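Local coordinates for putative sugar binding protein (Geobacillus stearothermophilus, PDB 6GT9) that binds galactose, and probably glucose, in the cleft between its two lobes, probably serving the sensing system for galactan utilization, at residues Q94-E98 and A99-P103; N135-A138 and G139-A142; A165-Q168 and Q169-R173; R197-A200 and A201-A204. One frame throughout, in Å; residues are numbered along the deposited sequence.

Contact 1 (Q94-E98 and A99-P103); sequences QGLTE and AEFVP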
loop_
_atom_site.group_PDB
_atom_site.type_symbol
_atom_site.label_atom_id
_atom_site.label_comp_id
_atom_site.label_asym_id
_atom_site.label_seq_id
_atom_site.Cartn_x
_atom_site.Cartn_y
_atom_site.Cartn_z
ATOM N N GLN A 94 1.569 7.425 -6.575
ATOM C CA GLN A 94 2.671 6.747 -5.906
ATOM C C GLN A 94 3.974 7.058 -6.629
ATOM O O GLN A 94 4.009 7.197 -7.857
ATOM C CB GLN A 94 2.468 5.238 -5.918
ATOM C CG GLN A 94 1.354 4.693 -5.076
ATOM C CD GLN A 94 0.955 3.315 -5.583
ATOM O OE1 GLN A 94 0.535 3.186 -6.729
ATOM N NE2 GLN A 94 1.128 2.276 -4.747
ATOM N N GLY A 95 5.050 7.179 -5.863
ATOM C CA GLY A 95 6.366 7.092 -6.460
ATOM C C GLY A 95 6.729 5.627 -6.467
ATOM O O GLY A 95 7.514 5.180 -5.627
ATOM N N LEU A 96 6.135 4.862 -7.395
ATOM C CA LEU A 96 6.053 3.410 -7.234
ATOM C C LEU A 96 7.431 2.758 -7.202
ATOM O O LEU A 96 7.666 1.825 -6.418
ATOM C CB LEU A 96 5.198 2.815 -8.348
ATOM C CG LEU A 96 4.619 1.424 -8.117
ATOM C CD1 LEU A 96 3.929 1.351 -6.750
ATOM C CD2 LEU A 96 3.638 1.118 -9.236
ATOM N N THR A 97 8.347 3.211 -8.056
ATOM C CA THR A 97 9.739 2.779 -8.025
ATOM C C THR A 97 10.628 4.008 -8.013
ATOM O O THR A 97 10.213 5.098 -8.404
ATOM C CB THR A 97 10.119 1.911 -9.225
ATOM O OG1 THR A 97 9.964 2.678 -10.434
ATOM C CG2 THR A 97 9.252 0.667 -9.285
ATOM N N GLU A 98 11.867 3.826 -7.569
ATOM C CA GLU A 98 12.794 4.945 -7.585
ATOM C C GLU A 98 13.434 5.119 -8.950
ATOM O O GLU A 98 13.681 6.255 -9.379
ATOM C CB GLU A 98 13.883 4.762 -6.523
ATOM C CG GLU A 98 14.729 6.020 -6.367
ATOM C CD GLU A 98 16.043 5.788 -5.658
ATOM O OE1 GLU A 98 16.025 5.675 -4.413
ATOM O OE2 GLU A 98 17.089 5.742 -6.344
ATOM N N ALA A 99 13.682 4.007 -9.649
ATOM C CA ALA A 99 14.434 4.053 -10.899
ATOM C C ALA A 99 13.619 4.663 -12.032
ATOM O O ALA A 99 14.153 5.410 -12.860
ATOM C CB ALA A 99 14.896 2.640 -11.276
ATOM N N GLU A 100 12.362 4.327 -12.105
ATOM C CA GLU A 100 11.559 4.849 -13.151
ATOM C C GLU A 100 10.746 6.092 -12.837
ATOM O O GLU A 100 10.559 6.908 -13.715
ATOM C CB GLU A 100 10.609 3.777 -13.668
ATOM C CG GLU A 100 11.314 2.640 -14.375
ATOM C CD GLU A 100 11.358 1.381 -13.562
ATOM O OE1 GLU A 100 11.368 1.433 -12.343
ATOM O OE2 GLU A 100 11.358 0.329 -14.174
ATOM N N PHE A 101 10.301 6.237 -11.586
ATOM C CA PHE A 101 9.379 7.313 -11.238
ATOM C C PHE A 101 10.059 8.621 -10.859
ATOM O O PHE A 101 9.454 9.682 -11.052
ATOM C CB PHE A 101 8.444 6.874 -10.106
ATOM C CG PHE A 101 7.273 6.067 -10.585
ATOM C CD1 PHE A 101 7.454 4.766 -11.018
ATOM C CD2 PHE A 101 5.996 6.618 -10.626
ATOM C CE1 PHE A 101 6.372 4.015 -11.488
ATOM C CE2 PHE A 101 4.916 5.879 -11.093
ATOM C CZ PHE A 101 5.108 4.575 -11.530
ATOM N N VAL A 102 11.285 8.599 -10.329
ATOM C CA VAL A 102 11.960 9.856 -9.981
ATOM C C VAL A 102 12.188 10.739 -11.212
ATOM O O VAL A 102 11.759 11.899 -11.200
ATOM C CB VAL A 102 13.247 9.583 -9.199
ATOM C CG1 VAL A 102 14.081 10.857 -9.122
ATOM C CG2 VAL A 102 12.943 9.065 -7.796
ATOM N N PRO A 103 12.839 10.264 -12.280
ATOM C CA PRO A 103 12.987 11.134 -13.459
ATOM C C PRO A 103 11.668 11.618 -14.045
ATOM O O PRO A 103 11.613 12.750 -14.541
ATOM C CB PRO A 103 13.763 10.255 -14.453
ATOM C CG PRO A 103 13.621 8.862 -13.944
ATOM C CD PRO A 103 13.552 8.988 -12.463
#
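Thr-97 and Glu-100 meet where a sheet strand of the N-terminal lobe, 90-93, gives way to helix 98-110, one of the strand-to-helix loops that border the cleft in periplasmic binding proteins. Gln-94, just before the inverse gamma turn centred on Gly-95, lines the galactose pocket, its NE2 hydrogen-bonded to Asp-119 and Glu-38. On the first turn of the helix, Glu-100 folds its chain at chi2 (106°), and its OE1 accepts a hydrogen bond of 2.7 Å from Thr-97 OG1, taken on the anti side and 32° out of the carboxylate plane. Phe-101 follows: Leu-96 CB sits over one face of its ring in a CH-pi contact, 3.8 Å from the centroid, while Thr-97 OG1 lies at the edge, 3.3 Å from Phe-101 CD1. His-76 of helix 73-85 adds an edge-to-face ring contact. An alanine in place of Phe-101 would probably leave Leu-96 without its aromatic support and open a gap between the loop and helix 73-85. Backbone bonding is weak here, with Phe-101 N 3.4 Å from Thr-97 O. Val-102 N makes a similarly weak bond to Glu-98 O, and the valine lies alongside Glu-98, its CG2 3.8 Å from Glu-98 CG.

Contact 2 (N135-A138 and G139-A142); sequences NYYA and GFLA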
loop_
_atom_site.group_PDB
_atom_site.type_symbol
_atom_site.label_atom_id
_atom_site.label_comp_id
_atom_site.label_asym_id
_atom_site.label_seq_id
_atom_site.Cartn_x
_atom_site.Cartn_y
_atom_site.Cartn_z
ATOM N N ASN A 135 6.238 3.522 5.367
ATOM C CA ASN A 135 6.145 2.114 4.972
ATOM C C ASN A 135 7.220 1.249 5.630
ATOM O O ASN A 135 6.948 0.095 5.993
ATOM C CB ASN A 135 6.200 2.006 3.450
ATOM C CG ASN A 135 4.910 2.436 2.821
ATOM O OD1 ASN A 135 3.850 1.879 3.138
ATOM N ND2 ASN A 135 4.967 3.447 1.944
ATOM N N TYR A 136 8.445 1.773 5.771
ATOM C CA TYR A 136 9.475 1.036 6.497
ATOM C C TYR A 136 8.999 0.708 7.901
ATOM O O TYR A 136 9.124 -0.429 8.372
ATOM C CB TYR A 136 10.781 1.836 6.579
ATOM C CG TYR A 136 11.818 1.106 7.436
ATOM C CD1 TYR A 136 12.664 0.160 6.872
ATOM C CD2 TYR A 136 11.918 1.331 8.807
ATOM C CE1 TYR A 136 13.599 -0.533 7.645
ATOM C CE2 TYR A 136 12.850 0.636 9.591
ATOM C CZ TYR A 136 13.691 -0.288 8.995
ATOM O OH TYR A 136 14.619 -0.991 9.740
ATOM N N TYR A 137 8.461 1.708 8.589
ATOM C CA TYR A 137 8.090 1.533 9.986
ATOM C C TYR A 137 6.844 0.672 10.127
ATOM O O TYR A 137 6.709 -0.071 11.108
ATOM C CB TYR A 137 7.877 2.900 10.629
ATOM C CG TYR A 137 7.563 2.806 12.096
ATOM C CD1 TYR A 137 8.496 2.297 12.993
ATOM C CD2 TYR A 137 6.317 3.175 12.586
ATOM C CE1 TYR A 137 8.212 2.187 14.346
ATOM C CE2 TYR A 137 6.021 3.069 13.947
ATOM C CZ TYR A 137 6.976 2.573 14.820
ATOM O OH TYR A 137 6.707 2.467 16.169
ATOM N N ALA A 138 5.928 0.756 9.160
ATOM C CA ALA A 138 4.799 -0.170 9.107
ATOM C C ALA A 138 5.274 -1.620 9.138
ATOM O O ALA A 138 4.744 -2.446 9.887
ATOM C CB ALA A 138 3.971 0.089 7.844
ATOM N N GLY A 139 6.279 -1.947 8.323
ATOM C CA GLY A 139 6.769 -3.318 8.287
ATOM C C GLY A 139 7.501 -3.691 9.562
ATOM O O GLY A 139 7.385 -4.819 10.053
ATOM N N PHE A 140 8.251 -2.740 10.120
ATOM C CA PHE A 140 8.933 -2.957 11.393
ATOM C C PHE A 140 7.941 -3.303 12.496
ATOM O O PHE A 140 8.177 -4.224 13.288
ATOM C CB PHE A 140 9.733 -1.700 11.746
ATOM C CG PHE A 140 10.732 -1.891 12.853
ATOM C CD1 PHE A 140 10.379 -1.653 14.167
ATOM C CD2 PHE A 140 12.038 -2.264 12.570
ATOM C CE1 PHE A 140 11.316 -1.807 15.198
ATOM C CE2 PHE A 140 12.975 -2.429 13.595
ATOM C CZ PHE A 140 12.612 -2.190 14.903
ATOM N N LEU A 141 6.822 -2.574 12.561
ATOM C CA LEU A 141 5.768 -2.892 13.519
ATOM C C LEU A 141 5.193 -4.278 13.275
ATOM O O LEU A 141 4.897 -5.005 14.229
ATOM C CB LEU A 141 4.649 -1.852 13.455
ATOM C CG LEU A 141 5.006 -0.440 13.933
ATOM C CD1 LEU A 141 3.815 0.515 13.737
ATOM C CD2 LEU A 141 5.492 -0.448 15.397
ATOM N N ALA A 142 4.982 -4.643 12.007
ATOM C CA ALA A 142 4.519 -5.996 11.711
ATOM C C ALA A 142 5.530 -7.027 12.193
ATOM O O ALA A 142 5.149 -8.084 12.716
ATOM C CB ALA A 142 4.258 -6.155 10.207
#
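Tyr-137 and Leu-141, one helical turn apart on helix 135-149, form the closest side-chain pairing of this segment and show how an i to i+4 spacing turns two residues into a single packed unit. Four backbone hydrogen bonds set that spacing. Gly-139, Phe-140, Leu-141 and Ala-142 each donate their N-H to the carbonyl oxygen four residues earlier, the shortest bond running from Leu-141 N to Tyr-137 O at 2.9 Å.

Tyr-137 has CG anti to its own nitrogen (chi1 -177°), which swings the ring along the helix surface until Leu-141 reaches over one of its faces. Leu-141 CG stands 3.9 Å from the ring centroid in a CH-pi contact. The two methyls then divide the ring between them: Leu-141 CD1 approaches Tyr-137 CE2 at 3.4 Å, and Leu-141 CD2 lies beside the phenol end, 3.3 Å from Tyr-137 OH. The next pair is looser. Tyr-136 and Phe-140 point the same way, with Tyr-136 CE2 4.2 Å from Phe-140 CD2.

Polar ends find their partners elsewhere. Tyr-136 OH is hydrogen-bonded to Asp-177 of helix 166-179, and Asn-135 accepts at OD1 from Arg-171 NH2 and donates from ND2 to the carbonyl oxygen of Asp-119. The helix opens the C-terminal lobe, and Ala-138 and Ala-142 lay it on that lobe's sheet through Val-265. Apolar contact therefore holds the tyrosine and leucine together on the outer surface, whereas hydrogen bonding ties the helix start to two residues that bind galactose.

Contact 3 (A165-Q168 and Q169-R173); sequences AAHQ and QLRVR. With GAL (beta-D-galactopyranose), chain E.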
loop_
_atom_site.group_PDB
_atom_site.type_symbol
_atom_site.label_atom_id
_atom_site.label_comp_id
_atom_site.label_asym_id
_atom_site.label_seq_id
_atom_site.Cartn_x
_atom_site.Cartn_y
_atom_site.Cartn_z
ATOM N N ALA A 165 8.222 -2.610 -6.275
ATOM C CA ALA A 165 7.521 -1.452 -5.725
ATOM C C ALA A 165 8.129 -1.014 -4.400
ATOM O O ALA A 165 8.384 -1.826 -3.503
ATOM C CB ALA A 165 6.039 -1.751 -5.528
ATOM N N ALA A 166 8.311 0.299 -4.272
ATOM C CA ALA A 166 9.072 0.856 -3.166
ATOM C C ALA A 166 8.397 0.603 -1.823
ATOM O O ALA A 166 9.078 0.301 -0.841
ATOM C CB ALA A 166 9.288 2.357 -3.400
ATOM N N HIS A 167 7.066 0.731 -1.743
ATOM C CA HIS A 167 6.408 0.534 -0.448
ATOM C C HIS A 167 6.451 -0.926 -0.023
ATOM O O HIS A 167 6.576 -1.229 1.170
ATOM C CB HIS A 167 4.961 1.047 -0.466
ATOM C CG HIS A 167 4.065 0.414 -1.490
ATOM N ND1 HIS A 167 4.508 -0.034 -2.718
ATOM C CD2 HIS A 167 2.719 0.255 -1.502
ATOM C CE1 HIS A 167 3.480 -0.477 -3.426
ATOM N NE2 HIS A 167 2.382 -0.308 -2.712
ATOM N N GLN A 168 6.364 -1.836 -0.990
ATOM C CA GLN A 168 6.505 -3.259 -0.696
ATOM C C GLN A 168 7.909 -3.576 -0.212
ATOM O O GLN A 168 8.085 -4.302 0.775
ATOM C CB GLN A 168 6.160 -4.080 -1.942
ATOM C CG GLN A 168 4.736 -3.853 -2.418
ATOM C CD GLN A 168 3.724 -4.190 -1.339
ATOM O OE1 GLN A 168 3.464 -5.361 -1.069
ATOM N NE2 GLN A 168 3.166 -3.162 -0.698
ATOM N N GLN A 169 8.924 -3.044 -0.897
ATOM C CA GLN A 169 10.301 -3.268 -0.457
ATOM C C GLN A 169 10.505 -2.773 0.964
ATOM O O GLN A 169 11.142 -3.452 1.786
ATOM C CB GLN A 169 11.276 -2.575 -1.408
ATOM C CG GLN A 169 11.461 -3.262 -2.757
ATOM C CD GLN A 169 12.236 -2.389 -3.739
ATOM O OE1 GLN A 169 12.606 -1.259 -3.422
ATOM N NE2 GLN A 169 12.471 -2.906 -4.933
ATOM N N LEU A 170 9.955 -1.601 1.283
ATOM C CA LEU A 170 10.179 -1.033 2.607
ATOM C C LEU A 170 9.471 -1.838 3.696
ATOM O O LEU A 170 10.017 -2.008 4.792
ATOM C CB LEU A 170 9.741 0.436 2.629
ATOM C CG LEU A 170 10.638 1.439 1.894
ATOM C CD1 LEU A 170 9.972 2.820 1.861
ATOM C CD2 LEU A 170 11.999 1.553 2.560
ATOM N N ARG A 171 8.264 -2.347 3.415
ATOM C CA ARG A 171 7.531 -3.131 4.415
ATOM C C ARG A 171 8.182 -4.485 4.655
ATOM O O ARG A 171 8.131 -5.018 5.773
ATOM C CB ARG A 171 6.077 -3.325 3.985
ATOM C CG ARG A 171 5.281 -2.034 3.901
ATOM C CD ARG A 171 3.970 -2.234 3.145
ATOM N NE ARG A 171 3.349 -0.940 2.878
ATOM C CZ ARG A 171 2.161 -0.759 2.314
ATOM N NH1 ARG A 171 1.429 -1.801 1.926
ATOM N NH2 ARG A 171 1.723 0.485 2.117
ATOM N N VAL A 172 8.759 -5.077 3.610
ATOM C CA VAL A 172 9.544 -6.291 3.798
ATOM C C VAL A 172 10.795 -5.984 4.608
ATOM O O VAL A 172 11.121 -6.685 5.577
ATOM C CB VAL A 172 9.905 -6.915 2.439
ATOM C CG1 VAL A 172 10.884 -8.061 2.632
ATOM C CG2 VAL A 172 8.647 -7.367 1.702
ATOM N N ARG A 173 11.519 -4.935 4.214
ATOM C CA ARG A 173 12.806 -4.644 4.834
ATOM C C ARG A 173 12.648 -4.260 6.302
ATOM O O ARG A 173 13.467 -4.657 7.141
ATOM C CB ARG A 173 13.519 -3.544 4.047
ATOM C CG ARG A 173 14.914 -3.226 4.561
ATOM C CD ARG A 173 15.800 -4.462 4.480
ATOM N NE ARG A 173 16.956 -4.356 5.365
ATOM C CZ ARG A 173 18.081 -3.721 5.050
ATOM N NH1 ARG A 173 18.203 -3.125 3.869
ATOM N NH2 ARG A 173 19.079 -3.670 5.925
HETATM C C1 GAL E . -1.926 -1.685 0.062
HETATM C C2 GAL E . -1.008 -0.667 -0.584
HETATM C C3 GAL E . -1.578 -0.159 -1.921
HETATM C C4 GAL E . -1.853 -1.330 -2.849
HETATM C C5 GAL E . -2.704 -2.377 -2.149
HETATM C C6 GAL E . -2.857 -3.658 -2.973
HETATM O O1 GAL E . -1.354 -2.145 1.270
HETATM O O2 GAL E . -0.817 0.468 0.272
HETATM O O3 GAL E . -0.629 0.632 -2.569
HETATM O O4 GAL E . -0.624 -1.925 -3.277
HETATM O O5 GAL E . -2.145 -2.791 -0.838
HETATM O O6 GAL E . -3.928 -4.440 -2.491
#
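His-167 and Arg-171 stand one turn apart on helix 166-179, joined by a backbone hydrogen bond from Arg-171 N to His-167 O of 3.0 Å, one of four i to i+4 bonds that link 165-168 to 169-173, starting from the N-cap residue Ala-165. Their side chains cross, with ring and guanidinium planes 72° apart, and His-167 CD2 lies over one guanidinium face. Gln-168, next along the turn, bends at chi2, and its NE2 sits 3.5 Å above the centre of the His-167 ring, while its OE1 is anchored by Thr-220 and the backbone of Gly-161.

Galactose is met along two fronts. His-167 NE2 donates to GAL O3 at 3.2 Å and more weakly to GAL O4. With CG placed between its backbone nitrogen and carbonyl carbon (chi1 59°), the ring is directed into the cleft. Arg-171, extended from CG to NE, places NH1 2.9 Å from GAL O1 and NH2 3.1 Å from GAL O2. Second-shell bonds fix its rotation: the carbonyl of Thr-220 accepts from NH1, with Asn-135 at NH2. This is a sugar site of the periplasmic-binding-protein fold, where polar side chains at the start of a beta-alpha-beta helix grip the hydroxyls of the bound hexose.

Contact 4 (R197-A200 and A201-A204); sequences RVQA and AEKA. With SO4 (sulfate ion), chain F.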
loop_
_atom_site.group_PDB
_atom_site.type_symbol
_atom_site.label_atom_id
_atom_site.label_comp_id
_atom_site.label_asym_id
_atom_site.label_seq_id
_atom_site.Cartn_x
_atom_site.Cartn_y
_atom_site.Cartn_z
ATOM N N ARG A 197 -5.997 -11.306 -5.156
ATOM C CA ARG A 197 -6.299 -12.388 -4.219
ATOM C C ARG A 197 -5.844 -13.725 -4.778
ATOM O O ARG A 197 -5.359 -14.590 -4.035
ATOM C CB ARG A 197 -7.797 -12.452 -3.926
ATOM C CG ARG A 197 -8.350 -11.308 -3.143
ATOM C CD ARG A 197 -9.840 -11.482 -3.003
ATOM N NE ARG A 197 -10.490 -10.255 -2.562
ATOM C CZ ARG A 197 -10.694 -9.191 -3.345
ATOM N NH1 ARG A 197 -10.284 -9.192 -4.608
ATOM N NH2 ARG A 197 -11.304 -8.123 -2.856
ATOM N N VAL A 198 -5.982 -13.909 -6.091
ATOM C CA VAL A 198 -5.802 -15.239 -6.661
ATOM C C VAL A 198 -4.329 -15.614 -6.721
ATOM O O VAL A 198 -3.964 -16.766 -6.452
ATOM C CB VAL A 198 -6.483 -15.331 -8.038
ATOM C CG1 VAL A 198 -6.005 -16.564 -8.792
ATOM C CG2 VAL A 198 -7.986 -15.402 -7.840
ATOM N N GLN A 199 -3.452 -14.661 -7.039
ATOM C CA GLN A 199 -2.038 -15.009 -7.030
ATOM C C GLN A 199 -1.508 -15.150 -5.607
ATOM O O GLN A 199 -0.633 -15.987 -5.357
ATOM C CB GLN A 199 -1.223 -13.988 -7.814
ATOM C CG GLN A 199 -1.021 -14.358 -9.272
ATOM C CD GLN A 199 0.021 -13.492 -9.945
ATOM O OE1 GLN A 199 1.210 -13.553 -9.609
ATOM N NE2 GLN A 199 -0.416 -12.671 -10.887
ATOM N N ALA A 200 -2.026 -14.363 -4.662
ATOM C CA ALA A 200 -1.635 -14.558 -3.266
ATOM C C ALA A 200 -1.954 -15.979 -2.812
ATOM O O ALA A 200 -1.107 -16.659 -2.219
ATOM C CB ALA A 200 -2.323 -13.526 -2.367
ATOM N N ALA A 201 -3.169 -16.454 -3.116
ATOM C CA ALA A 201 -3.556 -17.821 -2.773
ATOM C C ALA A 201 -2.699 -18.855 -3.499
ATOM O O ALA A 201 -2.251 -19.838 -2.888
ATOM C CB ALA A 201 -5.035 -18.048 -3.091
ATOM N N GLU A 202 -2.475 -18.664 -4.803
ATOM C CA GLU A 202 -1.639 -19.600 -5.553
ATOM C C GLU A 202 -0.249 -19.690 -4.941
ATOM O O GLU A 202 0.286 -20.789 -4.736
ATOM C CB GLU A 202 -1.553 -19.184 -7.028
ATOM C CG GLU A 202 -2.857 -19.393 -7.794
ATOM C CD GLU A 202 -2.853 -18.789 -9.206
ATOM O OE1 GLU A 202 -3.765 -19.133 -9.991
ATOM O OE2 GLU A 202 -1.953 -17.978 -9.532
ATOM N N LYS A 203 0.347 -18.539 -4.626
ATOM C CA LYS A 203 1.679 -18.536 -4.031
ATOM C C LYS A 203 1.679 -19.210 -2.662
ATOM O O LYS A 203 2.604 -19.960 -2.337
ATOM C CB LYS A 203 2.204 -17.104 -3.933
ATOM C CG LYS A 203 2.490 -16.464 -5.293
ATOM C CD LYS A 203 3.466 -17.326 -6.095
ATOM C CE LYS A 203 3.986 -16.590 -7.317
ATOM N NZ LYS A 203 2.861 -16.029 -8.081
ATOM N N ALA A 204 0.650 -18.959 -1.846
ATOM C CA ALA A 204 0.585 -19.596 -0.533
ATOM C C ALA A 204 0.583 -21.108 -0.666
ATOM O O ALA A 204 1.285 -21.803 0.078
ATOM C CB ALA A 204 -0.662 -19.146 0.221
HETATM S S SO4 F . -8.586 -10.979 -7.412
HETATM O O1 SO4 F . -8.893 -10.361 -8.710
HETATM O O2 SO4 F . -7.978 -9.984 -6.512
HETATM O O3 SO4 F . -7.659 -12.092 -7.615
HETATM O O4 SO4 F . -9.796 -11.457 -6.753
#
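Val-198 and Glu-202 cross one turn apart near the start of helix 197-210, where the contacts sort into backbone bonds, side-chain packing and the capture of an anion. Along the backbone, Ala-201, Glu-202, Lys-203 and Ala-204 donate to the carbonyl oxygens of residues 197 to 200. The tightest of these is Lys-203 N to Gln-199 O, at 2.8 Å.

Side-chain packing is light. Glu-202, extended beyond CG, lays OE1 3.6 Å from Val-198 CG1, and OE2 comes near Gln-199 CG. Gln-199 and Lys-203 run side by side in the same direction, with Gln-199 OE1 taken by His-194. On the inner side, Ala-201 and Ala-204 rest on Val-231 of helix 224-235.

The helix belongs to the C-terminal lobe, a layered alpha/beta domain in which it follows strand 185-192, and its first turn presents backbone N-H groups with no carbonyl of a preceding turn to bond to, the usual anion-binding feature of a helix N-terminus. A sulfate, probably from the crystallisation liquor, sits there. Arg-197 N donates to SO4 O2 at 2.7 Å in a nearly straight bond (168°), and Val-198 N reaches SO4 O3 at 2.9 Å. The guanidinium meets the ion at its edge, Arg-197 NH1 lying 3.2 Å from SO4 O4 and making a weak bond to O2. Its other nitrogens form salt bridges, NH2 with Asp-43 and NE with Glu-251. An alanine at Arg-197 would probably leave Asp-43 and Glu-251 without this partner and cost the sulfate its guanidinium bonds. Val-198 CG2 lies 3.3 Å from SO4 O3.

In the fold
Contacts 1 and 3 both reach the galactose, contact 1 through Gln-94; Asn-135 of contact 2 is about 6 Å from it and Arg-197 of contact 4 about 8 Å, side chain to sugar. Contact 1 belongs to the opposite lobe and reaches contact 3 across the cleft: Leu-96 O lies 2.7 Å from Ala-166 N, probably a hydrogen bond, and Leu-96 CD1 packs 3.8 Å from His-167 CE1. Contact 2 is joined to contact 3 within the same lobe, their centres 9 Å apart, through the probable bond of 2.7 Å between Asn-135 OD1 and Arg-171 NH2. Contact 4 stands apart, about 10 Å from contact 3 at the nearest atoms, yet the bridge from Arg-197 to Asp-43 also spans the lobes.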